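Putative metal-dependent hydrolase (Bacillus subtilis, PDB 6KNS) binds two zinc ions in a metallo-beta-lactamase fold and is probably a metal-dependent hydrolase, perhaps related in activity to tRNA 3'-processing endoribonucleases. Local coordinates at residues L63-H68 and V142-M147; V157-S162 and L178-N183; P76-K81 and L109-H114; D59-S64 and L94-H99; T10-Y15 and S47-Y52. One frame throughout, in Å; residues are numbered along the deposited sequence.

How the contacts relate
From the N terminus, contact 5 comes first: it closes a loop of two strands and lays helix 45-49 on strand 7-13. Contacts 1 and 4 then start from the same part of the chain, around Leu63 and Ser64. Contact 4 pairs strand 60-62 with strand 94-98, and it crosses contact 3, which sets helix 74-86 against the loop 109-114; Leu77 meets Leu94 where the two join. Contact 1 closes a longer loop that holds contact 3 within it, and it ties the zinc-binding loop after the first sheet to strand 145-150 of the second by a backbone bond and by packing on His65 and His67. Contact 2 opens after contact 1 has closed, continues in the second sheet, and brings Asp161 to the same zinc ion.

Contact 1: residues L63-H68 and V142-M147; sequences LSHYHH and VTCYAM. With ZN (zinc ion), chain H.
His65 and His67 of the HxHxDH motif, the zinc-binding signature of the metallo-beta-lactamase fold, both meet Val142 while holding one zinc ion. His65 binds it through NE2 at 2.3 Å and His67 through ND1 at 2.1 Å; His140 and Asp161 complete the site. Val142 CG2 serves both rings at once. It lies over the centre of the His67 face, a CH-pi contact 3.7 Å from the ring centroid, and meets His65 at the edge, 3.6 Å from CD2. Cys144, with SG anti to its backbone N (chi1 177°), brings the sulfur over a face of His65, 3.7 Å from the centroid.

The second shell fixes the rotation of His65. Its ND1-H donates to Ser64 OG at 2.9 Å, with the oxygen almost in the ring plane, which turns NE2 toward the metal. Ser64 is held in turn by the backbone: its carbonyl O accepts from Tyr145 N at 3.0 Å, which ties strand 145-150 to the metal-binding loop. Asp40 receives the Ser64 N-H. Farther out, a water bridges Tyr66 N and Thr143 O, while the methyl CE of Met147 rests 3.5 Å from Ser64 CA.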
# COMPACT_ATOMS: atom_id res chain seq x y z
N LEU A 63 2.02 8.62 -13.07
CA LEU A 63 2.54 7.28 -12.92
C LEU A 63 3.51 6.91 -14.05
O LEU A 63 3.17 7.01 -15.21
CB LEU A 63 1.37 6.30 -12.97
CG LEU A 63 0.32 6.53 -11.89
CD1 LEU A 63 -0.80 5.48 -12.07
CD2 LEU A 63 0.94 6.45 -10.45
N SER A 64 4.74 6.53 -13.69
CA SER A 64 5.76 6.20 -14.69
C SER A 64 5.41 4.87 -15.39
O SER A 64 5.66 4.72 -16.59
CB SER A 64 7.13 6.04 -14.04
OG SER A 64 7.07 5.06 -13.01
N HIS A 65 4.86 3.93 -14.63
CA HIS A 65 4.50 2.62 -15.14
C HIS A 65 3.65 1.86 -14.14
O HIS A 65 3.43 2.36 -13.02
CB HIS A 65 5.73 1.82 -15.55
CG HIS A 65 6.62 1.35 -14.43
ND1 HIS A 65 7.29 2.21 -13.58
CD2 HIS A 65 7.05 0.09 -14.11
CE1 HIS A 65 8.07 1.49 -12.78
NE2 HIS A 65 7.93 0.21 -13.07
N TYR A 66 3.15 0.69 -14.53
CA TYR A 66 2.14 0.03 -13.74
C TYR A 66 2.59 -1.20 -12.95
O TYR A 66 1.77 -2.01 -12.52
CB TYR A 66 0.98 -0.35 -14.66
CG TYR A 66 0.32 0.86 -15.35
CD1 TYR A 66 -0.49 1.72 -14.64
CD2 TYR A 66 0.48 1.11 -16.69
CE1 TYR A 66 -1.12 2.79 -15.22
CE2 TYR A 66 -0.18 2.21 -17.32
CZ TYR A 66 -0.95 3.05 -16.56
OH TYR A 66 -1.63 4.13 -17.07
N HIS A 67 3.88 -1.29 -12.66
CA HIS A 67 4.39 -2.29 -11.71
C HIS A 67 3.82 -1.96 -10.31
O HIS A 67 3.68 -0.79 -9.96
CB HIS A 67 5.93 -2.25 -11.67
CG HIS A 67 6.61 -3.17 -12.63
ND1 HIS A 67 7.94 -3.04 -12.97
CD2 HIS A 67 6.16 -4.30 -13.25
CE1 HIS A 67 8.28 -4.03 -13.79
NE2 HIS A 67 7.22 -4.80 -13.98
N HIS A 68 3.52 -3.00 -9.52
CA HIS A 68 2.89 -2.87 -8.20
C HIS A 68 3.56 -1.87 -7.28
O HIS A 68 2.90 -1.08 -6.59
CB HIS A 68 2.91 -4.21 -7.46
CG HIS A 68 2.15 -5.28 -8.14
ND1 HIS A 68 0.82 -5.16 -8.48
CD2 HIS A 68 2.55 -6.51 -8.57
CE1 HIS A 68 0.42 -6.28 -9.06
NE2 HIS A 68 1.45 -7.11 -9.13
N VAL A 142 8.15 -3.85 -18.47
CA VAL A 142 6.86 -3.30 -18.91
C VAL A 142 7.11 -1.89 -19.41
O VAL A 142 8.14 -1.29 -19.10
CB VAL A 142 5.76 -3.28 -17.81
CG1 VAL A 142 5.37 -4.72 -17.38
CG2 VAL A 142 6.16 -2.41 -16.60
N THR A 143 6.18 -1.36 -20.18
CA THR A 143 6.25 -0.01 -20.68
C THR A 143 6.44 0.95 -19.52
O THR A 143 5.73 0.89 -18.51
CB THR A 143 4.95 0.35 -21.43
OG1 THR A 143 4.76 -0.60 -22.46
CG2 THR A 143 5.00 1.72 -22.05
N CYS A 144 7.44 1.81 -19.64
CA CYS A 144 7.71 2.71 -18.54
C CYS A 144 8.28 3.99 -19.10
O CYS A 144 8.98 3.94 -20.12
CB CYS A 144 8.66 2.03 -17.52
SG CYS A 144 9.12 3.09 -16.17
N TYR A 145 7.94 5.15 -18.49
CA TYR A 145 8.48 6.44 -18.96
C TYR A 145 9.20 7.20 -17.87
O TYR A 145 8.64 7.43 -16.80
CB TYR A 145 7.39 7.33 -19.59
CG TYR A 145 6.85 6.75 -20.83
CD1 TYR A 145 7.38 7.08 -22.08
CD2 TYR A 145 5.85 5.81 -20.77
CE1 TYR A 145 6.89 6.48 -23.25
CE2 TYR A 145 5.35 5.22 -21.92
CZ TYR A 145 5.86 5.57 -23.15
OH TYR A 145 5.33 4.94 -24.26
N ALA A 146 10.42 7.65 -18.19
CA ALA A 146 11.15 8.60 -17.37
C ALA A 146 10.53 9.96 -17.58
O ALA A 146 9.83 10.16 -18.57
CB ALA A 146 12.62 8.62 -17.73
N MET A 147 10.75 10.88 -16.63
CA MET A 147 10.13 12.19 -16.70
C MET A 147 11.12 13.32 -16.43
O MET A 147 11.98 13.20 -15.57
CB MET A 147 9.01 12.31 -15.69
CG MET A 147 7.93 11.26 -15.85
SD MET A 147 6.81 11.28 -14.43
CE MET A 147 6.10 9.66 -14.71
ZN ZN H . 9.31 -1.50 -12.53
O HOH W 1 3.55 -0.22 -17.31

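Contact 2: residues V157-S162 and L178-N183; sequences VYTADS and LISECN. With ZN (zinc ion), chain H; ZN (zinc ion), chain G.
Leu178 opens the pairing of two parallel strands in a beta-alpha-beta unit: its CD1 packs 3.6 Å from Val157 CG1. On the other face of the sheet, Ile179 sets CG2 beside Tyr158 CD1, and its backbone bonds twice, N to Val157 O at 2.7 Å and O to Thr159 N at 2.9 Å. Ser180 sets OG near Thr159 CG2.

Glu181 then replaces the ladder with side-chain bonds. Its N donates to Thr159 OG1 at 3.0 Å, and that hydroxyl donates in turn to Ala160 O. The Glu181 chain bends at chi2 (120°), bringing OE2 round to accept from Ser162 N at 3.0 Å, from above the carboxylate plane; His195 ND1 also bonds OE2, and Met196 N bonds OE1. The backbone on both sides of Asp161 is thereby gripped, consistent with a second shell that positions Asp161 OD2, the atom bridging the two zinc ions.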
# COMPACT_ATOMS: atom_id res chain seq x y z
N VAL A 157 14.94 15.55 -13.17
CA VAL A 157 14.76 14.38 -14.02
C VAL A 157 14.62 13.17 -13.11
O VAL A 157 15.42 12.99 -12.18
CB VAL A 157 15.94 14.20 -15.01
CG1 VAL A 157 15.85 12.85 -15.74
CG2 VAL A 157 15.97 15.34 -16.03
N TYR A 158 13.60 12.38 -13.38
CA TYR A 158 13.30 11.12 -12.70
C TYR A 158 13.42 10.02 -13.75
O TYR A 158 12.71 10.05 -14.74
CB TYR A 158 11.87 11.17 -12.18
CG TYR A 158 11.33 9.91 -11.58
CD1 TYR A 158 12.07 9.19 -10.63
CD2 TYR A 158 10.04 9.44 -11.91
CE1 TYR A 158 11.54 8.03 -10.03
CE2 TYR A 158 9.50 8.29 -11.32
CZ TYR A 158 10.25 7.59 -10.38
OH TYR A 158 9.74 6.47 -9.79
N THR A 159 14.32 9.08 -13.55
CA THR A 159 14.52 8.00 -14.50
C THR A 159 13.39 6.97 -14.49
O THR A 159 13.33 6.12 -15.37
CB THR A 159 15.82 7.18 -14.21
OG1 THR A 159 15.69 6.53 -12.93
CG2 THR A 159 17.06 8.06 -14.21
N ALA A 160 12.50 7.01 -13.49
CA ALA A 160 11.65 5.88 -13.24
C ALA A 160 12.56 4.63 -13.22
O ALA A 160 13.71 4.70 -12.74
CB ALA A 160 10.53 5.77 -14.29
N ASP A 161 12.06 3.51 -13.72
CA ASP A 161 12.82 2.27 -13.75
C ASP A 161 13.39 2.04 -15.12
O ASP A 161 12.65 2.11 -16.10
CB ASP A 161 11.92 1.09 -13.48
CG ASP A 161 11.45 1.03 -12.04
OD1 ASP A 161 11.56 2.00 -11.24
OD2 ASP A 161 11.00 -0.06 -11.72
N SER A 162 14.66 1.69 -15.19
CA SER A 162 15.28 1.38 -16.48
C SER A 162 16.62 0.69 -16.30
O SER A 162 17.31 0.91 -15.31
CB SER A 162 15.52 2.68 -17.25
OG SER A 162 15.90 2.45 -18.59
N LEU A 178 19.05 14.95 -10.68
CA LEU A 178 18.73 13.72 -11.35
C LEU A 178 18.39 12.71 -10.27
O LEU A 178 19.27 12.33 -9.50
CB LEU A 178 19.93 13.19 -12.14
CG LEU A 178 19.78 11.81 -12.77
CD1 LEU A 178 18.60 11.78 -13.75
CD2 LEU A 178 21.07 11.42 -13.49
N ILE A 179 17.14 12.27 -10.27
CA ILE A 179 16.70 11.16 -9.46
C ILE A 179 16.76 9.86 -10.31
O ILE A 179 15.97 9.67 -11.22
CB ILE A 179 15.31 11.37 -8.92
CG1 ILE A 179 15.22 12.75 -8.22
CG2 ILE A 179 14.97 10.20 -7.98
CD1 ILE A 179 13.78 13.11 -7.71
N SER A 180 17.73 9.00 -9.99
CA SER A 180 17.99 7.80 -10.73
C SER A 180 17.74 6.60 -9.87
O SER A 180 18.19 6.53 -8.73
CB SER A 180 19.44 7.72 -11.18
OG SER A 180 19.63 6.55 -11.96
N GLU A 181 17.04 5.65 -10.45
CA GLU A 181 16.92 4.35 -9.88
C GLU A 181 18.36 3.80 -9.73
O GLU A 181 19.27 4.17 -10.49
CB GLU A 181 16.01 3.47 -10.75
CG GLU A 181 16.61 2.84 -12.00
CD GLU A 181 16.52 1.32 -11.93
OE1 GLU A 181 17.43 0.68 -11.33
OE2 GLU A 181 15.51 0.77 -12.43
N CYS A 182 18.55 2.97 -8.72
CA CYS A 182 19.83 2.37 -8.48
C CYS A 182 19.63 1.09 -7.72
O CYS A 182 20.05 0.97 -6.60
CB CYS A 182 20.67 3.37 -7.69
SG CYS A 182 22.38 2.93 -7.49
N ASN A 183 18.99 0.12 -8.34
CA ASN A 183 18.58 -1.09 -7.65
C ASN A 183 19.74 -2.08 -7.45
O ASN A 183 19.58 -3.03 -6.70
CB ASN A 183 17.44 -1.78 -8.42
CG ASN A 183 16.43 -2.48 -7.49
OD1 ASN A 183 16.81 -3.11 -6.49
ND2 ASN A 183 15.19 -2.34 -7.79
ZN ZN H . 9.31 -1.50 -12.53
ZN ZN G . 9.99 -0.24 -9.71

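Contact 3: residues P76-K81 and L109-H114; sequences PLQFAK and LTYKTH
Helix 76-81 lies beside the irregular segment 109-114, coming nearest at Lys81 and His114, whose CA atoms are 5.6 Å apart, and again at Gln78 and Tyr111.

Gln78 reaches across to the loop backbone. Its chain is extended beyond CG, which carries the amide past the tyrosine; Gln78 CD lies 3.8 Å from Tyr111 CB, with the amide and phenol planes 27° apart. At the end, NE2 makes a weak bond to Leu109 O, 3.1 Å long and bent to 132° at the hydrogen; the same nitrogen also bonds Lys108 O and Thr115 OG1.

Tyr111 has CG anti to its backbone N, and its ring lies alongside the helix, with Tyr111 CD2 3.8 Å from Gln78 CB. Its far end meets Phe79, which directs an edge toward the tyrosine face in an offset edge-to-face pair, centroids 5.9 Å apart and planes at 60°. The hydroxyl of Tyr111 is bonded to Gln82 OE1, one turn on from Gln78. The Phe79 ring also meets His68 of the second subunit, so this contact borders the dimer interface.

Lys81 CB packs 3.8 Å from His114 CB before the lysine folds at chi2 and chi3 and sends NZ to His92 O. Polar ends thus bond backbone carbonyls, a threonine hydroxyl and a glutamine while their aliphatic and aromatic parts pack, which pins an irregular loop to a helix without any salt bridge across the contact.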
# COMPACT_ATOMS: atom_id res chain seq x y z
N PRO A 76 -6.51 2.68 -2.76
CA PRO A 76 -6.76 3.41 -1.53
C PRO A 76 -6.87 4.93 -1.76
O PRO A 76 -7.65 5.59 -1.09
CB PRO A 76 -5.56 3.05 -0.66
CG PRO A 76 -5.12 1.70 -1.17
CD PRO A 76 -5.36 1.77 -2.66
N LEU A 77 -6.15 5.47 -2.74
CA LEU A 77 -6.28 6.91 -3.03
C LEU A 77 -7.66 7.25 -3.57
O LEU A 77 -8.24 8.28 -3.23
CB LEU A 77 -5.20 7.40 -3.97
CG LEU A 77 -5.28 8.86 -4.38
CD1 LEU A 77 -5.27 9.81 -3.15
CD2 LEU A 77 -4.13 9.14 -5.34
N GLN A 78 -8.21 6.35 -4.38
CA GLN A 78 -9.55 6.49 -4.90
C GLN A 78 -10.57 6.43 -3.79
O GLN A 78 -11.50 7.25 -3.75
CB GLN A 78 -9.83 5.46 -6.01
CG GLN A 78 -8.93 5.70 -7.25
CD GLN A 78 -8.94 4.53 -8.22
OE1 GLN A 78 -9.16 3.40 -7.81
NE2 GLN A 78 -8.74 4.81 -9.51
N PHE A 79 -10.39 5.51 -2.85
CA PHE A 79 -11.28 5.54 -1.71
C PHE A 79 -11.12 6.81 -0.85
O PHE A 79 -12.10 7.32 -0.35
CB PHE A 79 -11.13 4.29 -0.87
CG PHE A 79 -11.72 3.03 -1.48
CD1 PHE A 79 -12.52 3.07 -2.64
CD2 PHE A 79 -11.56 1.81 -0.82
CE1 PHE A 79 -13.08 1.89 -3.17
CE2 PHE A 79 -12.13 0.63 -1.35
CZ PHE A 79 -12.90 0.68 -2.51
N ALA A 80 -9.89 7.33 -0.69
CA ALA A 80 -9.66 8.56 0.08
C ALA A 80 -10.44 9.71 -0.54
O ALA A 80 -11.05 10.50 0.17
CB ALA A 80 -8.16 8.90 0.19
N LYS A 81 -10.44 9.80 -1.87
CA LYS A 81 -11.21 10.83 -2.54
C LYS A 81 -12.70 10.63 -2.34
O LYS A 81 -13.43 11.59 -2.08
CB LYS A 81 -10.87 10.89 -4.03
CG LYS A 81 -9.44 11.42 -4.31
CD LYS A 81 -9.24 12.88 -3.91
CE LYS A 81 -10.13 13.77 -4.73
NZ LYS A 81 -9.98 15.16 -4.33
N LEU A 109 -7.67 3.76 -13.57
CA LEU A 109 -7.36 5.04 -12.95
C LEU A 109 -8.62 5.89 -12.71
O LEU A 109 -8.57 6.80 -11.91
CB LEU A 109 -6.35 5.83 -13.81
CG LEU A 109 -4.99 5.13 -14.00
CD1 LEU A 109 -4.01 6.03 -14.75
CD2 LEU A 109 -4.41 4.68 -12.62
N THR A 110 -9.70 5.62 -13.44
CA THR A 110 -10.92 6.44 -13.35
C THR A 110 -11.94 5.79 -12.39
O THR A 110 -12.39 4.66 -12.62
CB THR A 110 -11.55 6.62 -14.72
OG1 THR A 110 -10.63 7.34 -15.57
CG2 THR A 110 -12.92 7.34 -14.62
N TYR A 111 -12.29 6.51 -11.32
CA TYR A 111 -13.23 5.99 -10.31
C TYR A 111 -14.29 7.02 -10.04
O TYR A 111 -14.01 8.05 -9.44
CB TYR A 111 -12.46 5.64 -9.05
CG TYR A 111 -13.31 5.10 -7.94
CD1 TYR A 111 -13.95 3.89 -8.07
CD2 TYR A 111 -13.52 5.84 -6.78
CE1 TYR A 111 -14.75 3.39 -7.07
CE2 TYR A 111 -14.32 5.36 -5.76
CZ TYR A 111 -14.92 4.12 -5.91
OH TYR A 111 -15.73 3.60 -4.92
N LYS A 112 -15.51 6.72 -10.47
CA LYS A 112 -16.67 7.64 -10.40
C LYS A 112 -16.31 9.04 -10.83
O LYS A 112 -15.68 9.21 -11.87
CB LYS A 112 -17.27 7.62 -9.01
CG LYS A 112 -17.31 6.18 -8.43
CD LYS A 112 -18.55 5.90 -7.63
CE LYS A 112 -18.50 4.48 -7.05
NZ LYS A 112 -19.85 3.90 -6.88
N THR A 113 -16.68 10.03 -10.03
CA THR A 113 -16.29 11.41 -10.23
C THR A 113 -15.13 11.79 -9.28
O THR A 113 -14.84 12.97 -9.10
CB THR A 113 -17.50 12.33 -9.92
OG1 THR A 113 -17.95 12.04 -8.59
CG2 THR A 113 -18.70 12.01 -10.86
N HIS A 114 -14.45 10.80 -8.70
CA HIS A 114 -13.42 11.04 -7.70
C HIS A 114 -12.02 11.15 -8.26
O HIS A 114 -11.22 12.00 -7.81
CB HIS A 114 -13.49 9.95 -6.63
CG HIS A 114 -14.82 9.87 -5.96
ND1 HIS A 114 -15.45 10.98 -5.44
CD2 HIS A 114 -15.67 8.83 -5.77
CE1 HIS A 114 -16.62 10.63 -4.94
NE2 HIS A 114 -16.78 9.33 -5.13

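Contact 4: residues D59-S64 and L94-H99; sequences DAVILS and LPIYGH. With CA (calcium ion), chain F.
Val61 and Tyr97 carry the backbone pairing, in which strands 60-62 and 94-98 run parallel, 14° apart, with axes 4.6 Å from each other. Three bonds make the ladder: Val61 N to Pro95 O at 3.1 Å, Tyr97 N to Val61 O at 2.9 Å, and Leu63 N to Tyr97 O at 3.0 Å. Beyond the last rung a water takes over, donating to Leu63 O and accepting from His99 N.

Apolar contacts sort by face. On one, Val61 and Ile96 run alongside each other in the same direction, Val61 CG1 4.1 Å from Ile96 CG2, while Val61 CG2 touches Leu94 CD2 and Leu63 CD1 reaches Ile96 CG2 at 4.0 Å. With CG2 anti to the backbone N, Ile96 turns that methyl to both Val61 CG1 and Leu63 CD1. Leu77 of helix 74-86 covers Val61 and Leu94 there. On the other face Ile62 CG1 packs on Tyr97 CB at 3.9 Å, and the Tyr97 ring turns its edge to Val61 O and to the methyl of Ala60.

Metal binding marks the start of the strand. Asp59 OD2 binds a calcium ion at 2.6 Å, together with a water and the carbonyl oxygens of Lys57 and Asp34, and also accepts from Ser36 N. Farther along, the chain leads through Ser64 to His65 of the zinc-binding loop, as expected of the strand that delivers the HxHxDH motif in metallo-beta-lactamase folds.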
# COMPACT_ATOMS: atom_id res chain seq x y z
N ASP A 59 -3.17 17.88 -6.04
CA ASP A 59 -3.72 18.37 -7.30
C ASP A 59 -3.64 17.37 -8.44
O ASP A 59 -4.47 17.40 -9.35
CB ASP A 59 -3.00 19.64 -7.75
CG ASP A 59 -3.15 20.78 -6.74
OD1 ASP A 59 -4.12 21.57 -6.82
OD2 ASP A 59 -2.31 20.87 -5.84
N ALA A 60 -2.62 16.51 -8.45
CA ALA A 60 -2.51 15.55 -9.54
C ALA A 60 -1.54 14.47 -9.16
O ALA A 60 -0.72 14.65 -8.28
CB ALA A 60 -2.06 16.25 -10.84
N VAL A 61 -1.68 13.33 -9.82
CA VAL A 61 -0.79 12.21 -9.71
C VAL A 61 -0.31 11.88 -11.12
O VAL A 61 -1.07 12.04 -12.07
CB VAL A 61 -1.50 10.99 -9.13
CG1 VAL A 61 -0.56 9.77 -9.08
CG2 VAL A 61 -2.07 11.31 -7.73
N ILE A 62 0.93 11.43 -11.25
CA ILE A 62 1.43 10.88 -12.52
C ILE A 62 2.23 9.62 -12.22
O ILE A 62 2.98 9.58 -11.23
CB ILE A 62 2.28 11.91 -13.33
CG1 ILE A 62 2.76 11.30 -14.65
CG2 ILE A 62 3.52 12.35 -12.57
CD1 ILE A 62 3.16 12.40 -15.66
N LEU A 63 2.02 8.62 -13.07
CA LEU A 63 2.54 7.28 -12.92
C LEU A 63 3.51 6.91 -14.05
O LEU A 63 3.17 7.01 -15.21
CB LEU A 63 1.37 6.30 -12.97
CG LEU A 63 0.32 6.53 -11.89
CD1 LEU A 63 -0.80 5.48 -12.07
CD2 LEU A 63 0.94 6.45 -10.45
N SER A 64 4.74 6.53 -13.69
CA SER A 64 5.76 6.20 -14.69
C SER A 64 5.41 4.87 -15.39
O SER A 64 5.66 4.72 -16.59
CB SER A 64 7.13 6.04 -14.04
OG SER A 64 7.07 5.06 -13.01
N LEU A 94 -9.64 14.31 -8.92
CA LEU A 94 -8.18 14.33 -8.94
C LEU A 94 -7.77 13.67 -10.26
O LEU A 94 -8.14 12.53 -10.50
CB LEU A 94 -7.65 13.53 -7.78
CG LEU A 94 -6.16 13.24 -7.79
CD1 LEU A 94 -5.37 14.57 -7.57
CD2 LEU A 94 -5.83 12.18 -6.72
N PRO A 95 -7.00 14.39 -11.11
CA PRO A 95 -6.50 13.76 -12.33
C PRO A 95 -5.33 12.81 -12.00
O PRO A 95 -4.44 13.17 -11.21
CB PRO A 95 -6.06 14.95 -13.23
CG PRO A 95 -5.87 16.16 -12.26
CD PRO A 95 -6.80 15.86 -11.07
N ILE A 96 -5.37 11.61 -12.57
CA ILE A 96 -4.26 10.67 -12.50
C ILE A 96 -3.79 10.41 -13.93
O ILE A 96 -4.51 9.80 -14.72
CB ILE A 96 -4.65 9.35 -11.83
CG1 ILE A 96 -5.25 9.59 -10.45
CG2 ILE A 96 -3.39 8.44 -11.68
CD1 ILE A 96 -5.73 8.33 -9.77
N TYR A 97 -2.60 10.93 -14.25
CA TYR A 97 -1.93 10.79 -15.55
C TYR A 97 -1.15 9.47 -15.62
O TYR A 97 -0.42 9.12 -14.70
CB TYR A 97 -0.93 11.96 -15.77
CG TYR A 97 -1.62 13.29 -15.91
CD1 TYR A 97 -2.12 13.68 -17.14
CD2 TYR A 97 -1.86 14.11 -14.82
CE1 TYR A 97 -2.79 14.89 -17.30
CE2 TYR A 97 -2.56 15.35 -14.96
CZ TYR A 97 -3.02 15.69 -16.21
OH TYR A 97 -3.69 16.83 -16.44
N GLY A 98 -1.29 8.76 -16.73
CA GLY A 98 -0.56 7.51 -16.94
C GLY A 98 -0.47 7.20 -18.41
O GLY A 98 -1.15 7.82 -19.20
N HIS A 99 0.36 6.25 -18.81
CA HIS A 99 0.45 5.94 -20.25
C HIS A 99 -0.68 5.00 -20.57
O HIS A 99 -1.20 4.36 -19.68
CB HIS A 99 1.82 5.36 -20.62
CG HIS A 99 2.05 3.96 -20.17
ND1 HIS A 99 1.54 2.88 -20.85
CD2 HIS A 99 2.77 3.45 -19.14
CE1 HIS A 99 1.91 1.77 -20.24
NE2 HIS A 99 2.67 2.09 -19.20
CA CA F . -3.45 22.04 -3.82
O HOH W 2 1.59 4.90 -16.56
O HOH W 3 -1.30 21.28 -2.70

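Contact 5: residues T10-Y15 and S47-Y52; sequences TVIGCY and SKLFGY
Ile12 packs against helix 45-49 and the turn that follows, and its branches divide the work. From CB, the CG2 methyl reaches the helix backbone, 3.5 Å from Leu49 N, and also meets Lys48 CB at 3.6 Å. The other branch starts at CG1, anti to the carbonyl carbon (chi1 -55°), and turns again at chi2 (-61°) to bring CD1 into contact with two side chains. There CD1 lies 4.1 Å from Leu49 CD1 and 3.8 Å from Tyr52 CD2, approaching the ring obliquely.

Two residues earlier on the strand, Thr10 places CG2 over a face of the same ring in a CH-pi contact, 4.2 Å from the centroid and displaced from the ring centre. Lys48 runs antiparallel to the Ile12 side chain, its CD near Ile12 O and its NZ bonded to Asn22 O. Leu29 of the neighbouring strand also touches Ile12, Leu49 and Tyr52. Here a classic beta bulge, with Ile12 and Gly13 both facing Gly27, ends a strand whose side chains pack against a helix in the alpha/beta layering of the metallo-beta-lactamase fold.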
# COMPACT_ATOMS: atom_id res chain seq x y z
N THR A 10 9.92 16.20 -2.24
CA THR A 10 10.04 15.41 -1.01
C THR A 10 9.92 13.93 -1.35
O THR A 10 8.92 13.51 -1.94
CB THR A 10 8.97 15.75 0.01
OG1 THR A 10 8.96 17.15 0.26
CG2 THR A 10 9.21 14.97 1.37
N VAL A 11 10.94 13.13 -1.00
CA VAL A 11 10.83 11.69 -1.26
C VAL A 11 9.83 11.11 -0.26
O VAL A 11 9.92 11.35 0.92
CB VAL A 11 12.18 10.99 -1.12
CG1 VAL A 11 12.03 9.48 -1.30
CG2 VAL A 11 13.20 11.58 -2.12
N ILE A 12 8.83 10.40 -0.76
CA ILE A 12 7.80 9.81 0.10
C ILE A 12 8.15 8.37 0.32
O ILE A 12 8.01 7.86 1.43
CB ILE A 12 6.41 9.93 -0.48
CG1 ILE A 12 6.10 11.38 -0.79
CG2 ILE A 12 5.37 9.36 0.53
CD1 ILE A 12 6.13 12.32 0.40
N GLY A 13 8.64 7.69 -0.72
CA GLY A 13 9.12 6.31 -0.53
C GLY A 13 10.12 5.97 -1.62
O GLY A 13 10.05 6.50 -2.72
N CYS A 14 11.03 5.08 -1.31
CA CYS A 14 12.21 4.95 -2.16
C CYS A 14 12.75 3.53 -2.34
O CYS A 14 13.78 3.37 -3.05
CB CYS A 14 13.32 5.86 -1.61
SG CYS A 14 13.81 5.37 -0.01
N TYR A 15 12.09 2.51 -1.77
CA TYR A 15 12.50 1.12 -2.00
C TYR A 15 12.02 0.50 -3.30
O TYR A 15 10.89 0.75 -3.75
CB TYR A 15 12.12 0.20 -0.81
CG TYR A 15 13.14 0.32 0.31
CD1 TYR A 15 14.24 -0.52 0.37
CD2 TYR A 15 13.02 1.30 1.27
CE1 TYR A 15 15.18 -0.38 1.35
CE2 TYR A 15 13.96 1.47 2.27
CZ TYR A 15 15.04 0.63 2.29
OH TYR A 15 15.94 0.75 3.31
N SER A 47 0.12 6.45 3.15
CA SER A 47 0.33 6.60 4.57
C SER A 47 1.38 7.68 4.89
O SER A 47 1.19 8.54 5.77
CB SER A 47 0.76 5.28 5.17
OG SER A 47 0.93 5.35 6.58
N LYS A 48 2.50 7.63 4.19
CA LYS A 48 3.58 8.57 4.42
C LYS A 48 3.26 9.95 3.84
O LYS A 48 3.53 10.96 4.47
CB LYS A 48 4.90 8.02 3.88
CG LYS A 48 5.33 6.78 4.67
CD LYS A 48 6.82 6.61 4.73
CE LYS A 48 7.21 5.31 5.45
NZ LYS A 48 7.20 5.42 6.92
N LEU A 49 2.66 9.97 2.65
CA LEU A 49 2.25 11.21 2.01
C LEU A 49 1.37 12.12 2.89
O LEU A 49 1.61 13.34 2.96
CB LEU A 49 1.54 10.95 0.70
CG LEU A 49 1.04 12.22 -0.06
CD1 LEU A 49 2.22 13.12 -0.45
CD2 LEU A 49 0.22 11.84 -1.26
N PHE A 50 0.38 11.53 3.56
CA PHE A 50 -0.59 12.33 4.33
C PHE A 50 0.00 13.03 5.53
O PHE A 50 -0.65 13.84 6.16
CB PHE A 50 -1.77 11.47 4.76
CG PHE A 50 -2.60 10.97 3.61
CD1 PHE A 50 -2.60 11.62 2.38
CD2 PHE A 50 -3.44 9.89 3.77
CE1 PHE A 50 -3.37 11.22 1.36
CE2 PHE A 50 -4.23 9.45 2.71
CZ PHE A 50 -4.21 10.13 1.51
N GLY A 51 1.23 12.68 5.87
CA GLY A 51 1.94 13.38 6.90
C GLY A 51 2.51 14.68 6.39
O GLY A 51 2.85 15.53 7.20
N TYR A 52 2.61 14.84 5.05
CA TYR A 52 3.03 16.09 4.42
C TYR A 52 1.86 16.85 3.80
O TYR A 52 1.83 18.05 3.84
CB TYR A 52 4.10 15.81 3.37
CG TYR A 52 5.30 15.07 3.91
CD1 TYR A 52 6.40 15.75 4.44
CD2 TYR A 52 5.35 13.69 3.90
CE1 TYR A 52 7.52 15.06 4.95
CE2 TYR A 52 6.45 12.98 4.41
CZ TYR A 52 7.53 13.68 4.94
OH TYR A 52 8.62 12.98 5.43